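Local structure of thiamine pyrophosphokinase (Candida albicans, 2G9Z) at residues A[63-77]-A[203-215]. The protein catalyses transfer of a pyrophosphate group, as a thiamine pyrophosphokinase, onto thiamine to give the cofactor thiamine diphosphate. Numbering follows the deposited sequence.
Sequences HNVLLILNQKITIDL and IDITIYVLNAIGG
Two neighbouring parallel strands of the catalytic domain's central sheet, 64-68 and 205-210, meet here, Val65 paired with Ile207 and Leu67 with Val209. Residues of strand 64-68 are gripped at alternate positions: Val65 N donates to Thr206 O at 2.8 Å, while Val65 O accepts Tyr208 N, and the same pattern recurs at Leu67 with Tyr208 O and Leu210 N. Leu69 N to Leu210 O continues the pairing at the C-terminal end. On the face bearing Val65, Leu67, Ile207 and Val209, Val65 CG2 packs on Ile205 CG2 at 3.9 Å, and helix 155-170 lies over Val65 and Leu67.

The other face gathers around Leu210. Leu66 CD1 rests on Leu210 CG at 4.0 Å, and the chain beyond strand 64-68 folds back to bring Ile75 against its branches. Ile75 CG1 lies between its backbone N and carbonyl carbon (chi1 67°), an arrangement that carries CD1 to within 3.3 Å of Leu210 CD2, a tight carbon contact. Tyr208 turns the edge of its ring to the Asn64 side chain, Tyr208 CE2 lying 3.9 Å from Asn64 CG.

Strand 64-68 is central in the parallel α/β part of the fold, with strand 86-90 bonded along its other edge. Where the two strands end, Asn211 adopts a left-handed backbone conformation and its ND2 donates to Leu69 O at 2.9 Å, approaching from above the carbonyl plane. This side-chain bond holds the turn after Leu210 against the chain leaving strand 64-68. Gln71 slides past Asn211 in the opposite direction, their CB atoms 3.3 Å apart, and its amide reaches over the backbone of Gly215. Ile213, farther along this loop, packs on Phe217 of the second subunit.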
ATOM      1  N   HIS A  63      26.567   4.660  -6.840  1.00 35.24           N
ATOM      2  CA  HIS A  63      25.743   5.481  -7.724  1.00 34.43           C
ATOM      3  C   HIS A  63      24.353   5.694  -7.136  1.00 32.26           C
ATOM      4  O   HIS A  63      23.412   4.962  -7.452  1.00 31.14           O
ATOM      5  CB  HIS A  63      25.627   4.822  -9.100  1.00 37.89           C
ATOM      6  CG  HIS A  63      26.911   4.801  -9.868  1.00 42.04           C
ATOM      7  ND1 HIS A  63      27.529   5.950 -10.313  1.00 43.27           N
ATOM      8  CD2 HIS A  63      27.700   3.772 -10.261  1.00 43.74           C
ATOM      9  CE1 HIS A  63      28.644   5.630 -10.947  1.00 44.34           C
ATOM     10  NE2 HIS A  63      28.771   4.315 -10.928  1.00 45.08           N
ATOM     11  N   ASN A  64      24.238   6.707  -6.283  1.00 29.27           N
ATOM     12  CA  ASN A  64      22.980   7.040  -5.627  1.00 26.31           C
ATOM     13  C   ASN A  64      22.126   8.003  -6.434  1.00 24.40           C
ATOM     14  O   ASN A  64      22.589   9.054  -6.880  1.00 22.28           O
ATOM     15  CB  ASN A  64      23.249   7.649  -4.250  1.00 26.61           C
ATOM     16  CG  ASN A  64      23.835   6.650  -3.274  1.00 28.12           C
ATOM     17  OD1 ASN A  64      24.381   7.030  -2.237  1.00 32.06           O
ATOM     18  ND2 ASN A  64      23.719   5.367  -3.592  1.00 21.36           N
ATOM     19  N   VAL A  65      20.864   7.631  -6.599  1.00 21.58           N
ATOM     20  CA  VAL A  65      19.897   8.426  -7.331  1.00 21.36           C
ATOM     21  C   VAL A  65      18.717   8.685  -6.410  1.00 20.87           C
ATOM     22  O   VAL A  65      18.315   7.802  -5.651  1.00 18.02           O
ATOM     23  CB  VAL A  65      19.361   7.662  -8.561  1.00 21.33           C
ATOM     24  CG1 VAL A  65      18.323   8.511  -9.289  1.00 21.06           C
ATOM     25  CG2 VAL A  65      20.505   7.284  -9.479  1.00 20.32           C
ATOM     26  N   LEU A  66      18.174   9.896  -6.476  1.00 19.47           N
ATOM     27  CA  LEU A  66      17.006  10.263  -5.688  1.00 17.75           C
ATOM     28  C   LEU A  66      15.856  10.515  -6.657  1.00 17.99           C
ATOM     29  O   LEU A  66      15.957  11.366  -7.543  1.00 19.58           O
ATOM     30  CB  LEU A  66      17.269  11.532  -4.870  1.00 18.19           C
ATOM     31  CG  LEU A  66      16.077  12.070  -4.067  1.00 18.31           C
ATOM     32  CD1 LEU A  66      15.639  11.032  -3.046  1.00 19.09           C
ATOM     33  CD2 LEU A  66      16.455  13.366  -3.365  1.00 16.86           C
ATOM     34  N   LEU A  67      14.776   9.759  -6.504  1.00 16.70           N
ATOM     35  CA  LEU A  67      13.609   9.919  -7.358  1.00 15.85           C
ATOM     36  C   LEU A  67      12.497  10.478  -6.485  1.00 17.62           C
ATOM     37  O   LEU A  67      12.127   9.875  -5.477  1.00 17.51           O
ATOM     38  CB  LEU A  67      13.202   8.574  -7.958  1.00 15.98           C
ATOM     39  CG  LEU A  67      11.920   8.539  -8.797  1.00 15.62           C
ATOM     40  CD1 LEU A  67      11.926   9.654  -9.842  1.00 14.43           C
ATOM     41  CD2 LEU A  67      11.809   7.170  -9.471  1.00 16.03           C
ATOM     42  N   ILE A  68      11.965  11.632  -6.873  1.00 18.04           N
ATOM     43  CA  ILE A  68      10.920  12.287  -6.096  1.00 19.50           C
ATOM     44  C   ILE A  68       9.558  12.307  -6.764  1.00 20.20           C
ATOM     45  O   ILE A  68       9.362  12.969  -7.784  1.00 21.50           O
ATOM     46  CB  ILE A  68      11.321  13.744  -5.774  1.00 20.36           C
ATOM     47  CG1 ILE A  68      12.711  13.763  -5.131  1.00 19.90           C
ATOM     48  CG2 ILE A  68      10.276  14.387  -4.852  1.00 20.23           C
ATOM     49  CD1 ILE A  68      13.312  15.143  -4.998  1.00 19.70           C
ATOM     50  N   LEU A  69       8.610  11.579  -6.186  1.00 21.16           N
ATOM     51  CA  LEU A  69       7.265  11.557  -6.731  1.00 21.30           C
ATOM     52  C   LEU A  69       6.401  12.625  -6.062  1.00 20.94           C
ATOM     53  O   LEU A  69       6.867  13.355  -5.189  1.00 21.28           O
ATOM     54  CB  LEU A  69       6.646  10.163  -6.598  1.00 21.65           C
ATOM     55  CG  LEU A  69       6.927   9.281  -7.826  1.00 21.94           C
ATOM     56  CD1 LEU A  69       8.429   9.148  -8.054  1.00 19.48           C
ATOM     57  CD2 LEU A  69       6.290   7.909  -7.628  1.00 25.41           C
ATOM     58  N   ASN A  70       5.140  12.697  -6.468  1.00 22.07           N
ATOM     59  CA  ASN A  70       4.223  13.718  -5.987  1.00 23.93           C
ATOM     60  C   ASN A  70       3.487  13.560  -4.651  1.00 25.60           C
ATOM     61  O   ASN A  70       2.342  13.119  -4.608  1.00 25.89           O
ATOM     62  CB  ASN A  70       3.211  14.005  -7.099  1.00 26.36           C
ATOM     63  CG  ASN A  70       2.386  15.248  -6.834  1.00 30.19           C
ATOM     64  OD1 ASN A  70       2.809  16.145  -6.103  1.00 31.46           O
ATOM     65  ND2 ASN A  70       1.209  15.316  -7.444  1.00 30.95           N
ATOM     66  N   GLN A  71       4.157  13.960  -3.571  1.00 26.31           N
ATOM     67  CA  GLN A  71       3.600  13.938  -2.221  1.00 29.82           C
ATOM     68  C   GLN A  71       4.459  14.841  -1.343  1.00 29.97           C
ATOM     69  O   GLN A  71       5.647  15.026  -1.604  1.00 28.81           O
ATOM     70  CB  GLN A  71       3.556  12.512  -1.639  1.00 31.13           C
ATOM     71  CG  GLN A  71       2.319  11.711  -2.056  1.00 32.69           C
ATOM     72  CD  GLN A  71       2.170  10.397  -1.297  1.00 34.69           C
ATOM     73  OE1 GLN A  71       2.823   9.402  -1.614  1.00 34.94           O
ATOM     74  NE2 GLN A  71       1.311  10.395  -0.284  1.00 33.43           N
ATOM     75  N   LYS A  72       3.855  15.414  -0.308  1.00 31.96           N
ATOM     76  CA  LYS A  72       4.587  16.307   0.578  1.00 33.46           C
ATOM     77  C   LYS A  72       5.803  15.590   1.151  1.00 33.79           C
ATOM     78  O   LYS A  72       5.693  14.481   1.667  1.00 34.73           O
ATOM     79  CB  LYS A  72       3.667  16.798   1.698  1.00 36.39           C
ATOM     80  CG  LYS A  72       4.222  17.965   2.498  1.00 39.38           C
ATOM     81  CD  LYS A  72       3.149  18.563   3.398  1.00 42.40           C
ATOM     82  CE  LYS A  72       3.679  19.753   4.182  1.00 43.38           C
ATOM     83  NZ  LYS A  72       4.768  19.354   5.113  1.00 44.56           N
ATOM     84  N   ILE A  73       6.967  16.223   1.040  1.00 33.68           N
ATOM     85  CA  ILE A  73       8.208  15.642   1.535  1.00 34.11           C
ATOM     86  C   ILE A  73       8.371  15.882   3.032  1.00 36.24           C
ATOM     87  O   ILE A  73       8.501  17.023   3.478  1.00 35.90           O
ATOM     88  CB  ILE A  73       9.421  16.217   0.774  1.00 32.54           C
ATOM     89  CG1 ILE A  73       9.308  15.844  -0.709  1.00 32.07           C
ATOM     90  CG2 ILE A  73      10.716  15.682   1.371  1.00 32.31           C
ATOM     91  CD1 ILE A  73      10.440  16.345  -1.574  1.00 31.37           C
ATOM     92  N   THR A  74       8.377  14.791   3.794  1.00 37.06           N
ATOM     93  CA  THR A  74       8.483  14.854   5.248  1.00 38.63           C
ATOM     94  C   THR A  74       9.832  14.425   5.823  1.00 38.43           C
ATOM     95  O   THR A  74      10.073  14.579   7.021  1.00 40.47           O
ATOM     96  CB  THR A  74       7.394  13.982   5.902  1.00 38.98           C
ATOM     97  OG1 THR A  74       7.653  12.600   5.617  1.00 40.22           O
ATOM     98  CG2 THR A  74       6.022  14.349   5.354  1.00 39.56           C
ATOM     99  N   ILE A  75      10.707  13.886   4.982  1.00 36.39           N
ATOM    100  CA  ILE A  75      12.018  13.442   5.444  1.00 34.93           C
ATOM    101  C   ILE A  75      13.049  14.562   5.404  1.00 34.77           C
ATOM    102  O   ILE A  75      12.754  15.688   4.997  1.00 34.04           O
ATOM    103  CB  ILE A  75      12.574  12.297   4.573  1.00 35.25           C
ATOM    104  CG1 ILE A  75      12.866  12.820   3.164  1.00 34.46           C
ATOM    105  CG2 ILE A  75      11.582  11.148   4.526  1.00 35.35           C
ATOM    106  CD1 ILE A  75      13.819  11.955   2.368  1.00 34.05           C
ATOM    107  N   ASP A  76      14.265  14.234   5.826  1.00 35.04           N
ATOM    108  CA  ASP A  76      15.368  15.181   5.816  1.00 35.37           C
ATOM    109  C   ASP A  76      15.927  15.156   4.393  1.00 34.34           C
ATOM    110  O   ASP A  76      16.958  14.536   4.123  1.00 34.38           O
ATOM    111  CB  ASP A  76      16.443  14.750   6.813  1.00 37.06           C
ATOM    112  CG  ASP A  76      17.604  15.723   6.879  1.00 40.35           C
ATOM    113  OD1 ASP A  76      17.708  16.599   5.992  1.00 40.56           O
ATOM    114  OD2 ASP A  76      18.420  15.604   7.818  1.00 42.06           O
ATOM    115  N   LEU A  77      15.225  15.837   3.495  1.00 33.57           N
ATOM    116  CA  LEU A  77      15.586  15.907   2.085  1.00 32.20           C
ATOM    117  C   LEU A  77      17.034  16.281   1.804  1.00 32.44           C
ATOM    118  O   LEU A  77      17.727  15.585   1.061  1.00 31.99           O
ATOM    119  CB  LEU A  77      14.664  16.895   1.368  1.00 31.50           C
ATOM    120  CG  LEU A  77      14.861  17.031  -0.143  1.00 31.77           C
ATOM    121  CD1 LEU A  77      14.588  15.691  -0.824  1.00 30.62           C
ATOM    122  CD2 LEU A  77      13.929  18.103  -0.676  1.00 31.28           C
ATOM    123  N   ILE A 203      26.543  -2.130 -13.919  1.00 47.40           N
ATOM    124  CA  ILE A 203      26.645  -0.884 -13.170  0.88 44.82           C
ATOM    125  C   ILE A 203      25.699  -0.924 -11.972  1.00 42.54           C
ATOM    126  O   ILE A 203      24.489  -1.092 -12.123  0.90 42.74           O
ATOM    127  CB  ILE A 203      26.325   0.344 -14.055  0.88 45.84           C
ATOM    128  CG1 ILE A 203      26.464   1.624 -13.223  1.00 45.60           C
ATOM    129  CG2 ILE A 203      24.930   0.218 -14.651  1.00 46.87           C
ATOM    130  CD1 ILE A 203      26.279   2.897 -14.014  0.90 46.35           C
ATOM    131  N   ASP A 204      26.270  -0.787 -10.781  1.00 39.80           N
ATOM    132  CA  ASP A 204      25.499  -0.818  -9.545  0.82 37.65           C
ATOM    133  C   ASP A 204      24.850   0.524  -9.254  1.00 34.94           C
ATOM    134  O   ASP A 204      25.532   1.530  -9.064  0.93 34.91           O
ATOM    135  CB  ASP A 204      26.400  -1.218  -8.378  1.00 39.19           C
ATOM    136  CG  ASP A 204      27.013  -2.588  -8.565  1.00 40.22           C
ATOM    137  OD1 ASP A 204      26.248  -3.569  -8.680  0.80 39.47           O
ATOM    138  OD2 ASP A 204      28.258  -2.684  -8.599  0.57 40.90           O
ATOM    139  N   ILE A 205      23.525   0.525  -9.212  0.97 31.43           N
ATOM    140  CA  ILE A 205      22.763   1.736  -8.956  1.00 29.34           C
ATOM    141  C   ILE A 205      21.839   1.549  -7.756  1.00 27.06           C
ATOM    142  O   ILE A 205      21.212   0.503  -7.599  1.00 25.78           O
ATOM    143  CB  ILE A 205      21.883   2.106 -10.178  1.00 30.94           C
ATOM    144  CG1 ILE A 205      22.741   2.181 -11.444  0.79 31.15           C
ATOM    145  CG2 ILE A 205      21.173   3.428  -9.932  0.99 31.61           C
ATOM    146  CD1 ILE A 205      23.810   3.234 -11.398  1.00 34.20           C
ATOM    147  N   THR A 206      21.775   2.569  -6.912  1.00 24.38           N
ATOM    148  CA  THR A 206      20.899   2.560  -5.750  1.00 23.41           C
ATOM    149  C   THR A 206      19.951   3.738  -5.941  1.00 21.90           C
ATOM    150  O   THR A 206      20.386   4.890  -6.018  1.00 21.66           O
ATOM    151  CB  THR A 206      21.683   2.750  -4.430  1.00 24.50           C
ATOM    152  OG1 THR A 206      22.535   1.618  -4.210  1.00 23.61           O
ATOM    153  CG2 THR A 206      20.722   2.886  -3.257  1.00 24.31           C
ATOM    154  N   ILE A 207      18.661   3.444  -6.050  1.00 20.36           N
ATOM    155  CA  ILE A 207      17.663   4.484  -6.242  1.00 19.20           C
ATOM    156  C   ILE A 207      16.767   4.654  -5.020  1.00 18.67           C
ATOM    157  O   ILE A 207      16.022   3.747  -4.651  1.00 18.63           O
ATOM    158  CB  ILE A 207      16.741   4.178  -7.438  1.00 18.45           C
ATOM    159  CG1 ILE A 207      17.566   3.917  -8.698  1.00 19.37           C
ATOM    160  CG2 ILE A 207      15.796   5.363  -7.670  1.00 18.95           C
ATOM    161  CD1 ILE A 207      16.718   3.487  -9.891  1.00 18.31           C
ATOM    162  N   TYR A 208      16.855   5.822  -4.397  1.00 18.05           N
ATOM    163  CA  TYR A 208      16.033   6.151  -3.242  1.00 16.78           C
ATOM    164  C   TYR A 208      14.796   6.825  -3.814  1.00 17.95           C
ATOM    165  O   TYR A 208      14.902   7.838  -4.509  1.00 17.80           O
ATOM    166  CB  TYR A 208      16.796   7.099  -2.316  1.00 17.83           C
ATOM    167  CG  TYR A 208      17.980   6.438  -1.644  1.00 20.11           C
ATOM    168  CD1 TYR A 208      17.795   5.520  -0.612  1.00 19.89           C
ATOM    169  CD2 TYR A 208      19.282   6.697  -2.067  1.00 21.70           C
ATOM    170  CE1 TYR A 208      18.877   4.874  -0.015  1.00 22.60           C
ATOM    171  CE2 TYR A 208      20.373   6.056  -1.478  1.00 22.41           C
ATOM    172  CZ  TYR A 208      20.161   5.145  -0.453  1.00 23.85           C
ATOM    173  OH  TYR A 208      21.234   4.503   0.128  1.00 23.57           O
ATOM    174  N   VAL A 209      13.627   6.253  -3.545  1.00 17.46           N
ATOM    175  CA  VAL A 209      12.381   6.807  -4.064  1.00 17.72           C
ATOM    176  C   VAL A 209      11.502   7.409  -2.965  1.00 19.02           C
ATOM    177  O   VAL A 209      11.166   6.733  -1.990  1.00 19.11           O
ATOM    178  CB  VAL A 209      11.559   5.719  -4.802  1.00 17.46           C
ATOM    179  CG1 VAL A 209      10.312   6.338  -5.426  1.00 19.15           C
ATOM    180  CG2 VAL A 209      12.416   5.036  -5.866  1.00 17.16           C
ATOM    181  N   LEU A 210      11.134   8.678  -3.128  1.00 19.56           N
ATOM    182  CA  LEU A 210      10.260   9.362  -2.166  1.00 20.85           C
ATOM    183  C   LEU A 210       8.846   9.539  -2.722  1.00 22.01           C
ATOM    184  O   LEU A 210       8.670   9.748  -3.924  1.00 21.50           O
ATOM    185  CB  LEU A 210      10.805  10.755  -1.828  1.00 19.77           C
ATOM    186  CG  LEU A 210      12.166  10.870  -1.150  1.00 20.36           C
ATOM    187  CD1 LEU A 210      12.514  12.346  -0.967  1.00 18.96           C
ATOM    188  CD2 LEU A 210      12.133  10.143   0.189  1.00 20.49           C
ATOM    189  N   ASN A 211       7.847   9.440  -1.845  1.00 22.63           N
ATOM    190  CA  ASN A 211       6.445   9.653  -2.214  1.00 23.59           C
ATOM    191  C   ASN A 211       5.789   8.674  -3.190  1.00 24.19           C
ATOM    192  O   ASN A 211       4.772   9.004  -3.811  1.00 25.30           O
ATOM    193  CB  ASN A 211       6.278  11.079  -2.759  1.00 26.28           C
ATOM    194  CG  ASN A 211       6.896  12.128  -1.847  1.00 28.47           C
ATOM    195  OD1 ASN A 211       6.752  12.063  -0.623  1.00 29.20           O
ATOM    196  ND2 ASN A 211       7.584  13.107  -2.440  1.00 27.30           N
ATOM    197  N   ALA A 212       6.346   7.476  -3.324  1.00 23.86           N
ATOM    198  CA  ALA A 212       5.787   6.477  -4.236  1.00 26.01           C
ATOM    199  C   ALA A 212       4.829   5.536  -3.512  1.00 27.01           C
ATOM    200  O   ALA A 212       4.080   4.784  -4.140  1.00 26.53           O
ATOM    201  CB  ALA A 212       6.910   5.672  -4.877  1.00 25.71           C
ATOM    202  N   ILE A 213       4.867   5.586  -2.186  1.00 27.31           N
ATOM    203  CA  ILE A 213       4.025   4.747  -1.347  1.00 25.73           C
ATOM    204  C   ILE A 213       3.157   5.633  -0.461  1.00 24.38           C
ATOM    205  O   ILE A 213       3.545   6.753  -0.130  1.00 25.07           O
ATOM    206  CB  ILE A 213       4.894   3.844  -0.425  1.00 26.81           C
ATOM    207  CG1 ILE A 213       5.883   3.031  -1.262  1.00 26.35           C
ATOM    208  CG2 ILE A 213       4.003   2.936   0.415  1.00 24.47           C
ATOM    209  CD1 ILE A 213       5.234   2.041  -2.220  1.00 28.92           C
ATOM    210  N   GLY A 214       1.980   5.137  -0.092  1.00 24.11           N
ATOM    211  CA  GLY A 214       1.108   5.891   0.793  1.00 25.43           C
ATOM    212  C   GLY A 214       0.084   6.826   0.180  1.00 26.54           C
ATOM    213  O   GLY A 214      -0.791   7.323   0.888  1.00 28.78           O
ATOM    214  N   GLY A 215       0.186   7.081  -1.120  1.00 25.43           N
ATOM    215  CA  GLY A 215      -0.770   7.967  -1.764  1.00 24.28           C
ATOM    216  C   GLY A 215      -1.881   7.149  -2.391  1.00 22.91           C
ATOM    217  O   GLY A 215      -2.396   6.218  -1.772  1.00 23.24           O
TER
HETATM  218  O   HOH W   1      26.010   2.138  -5.715  1.00 43.78           O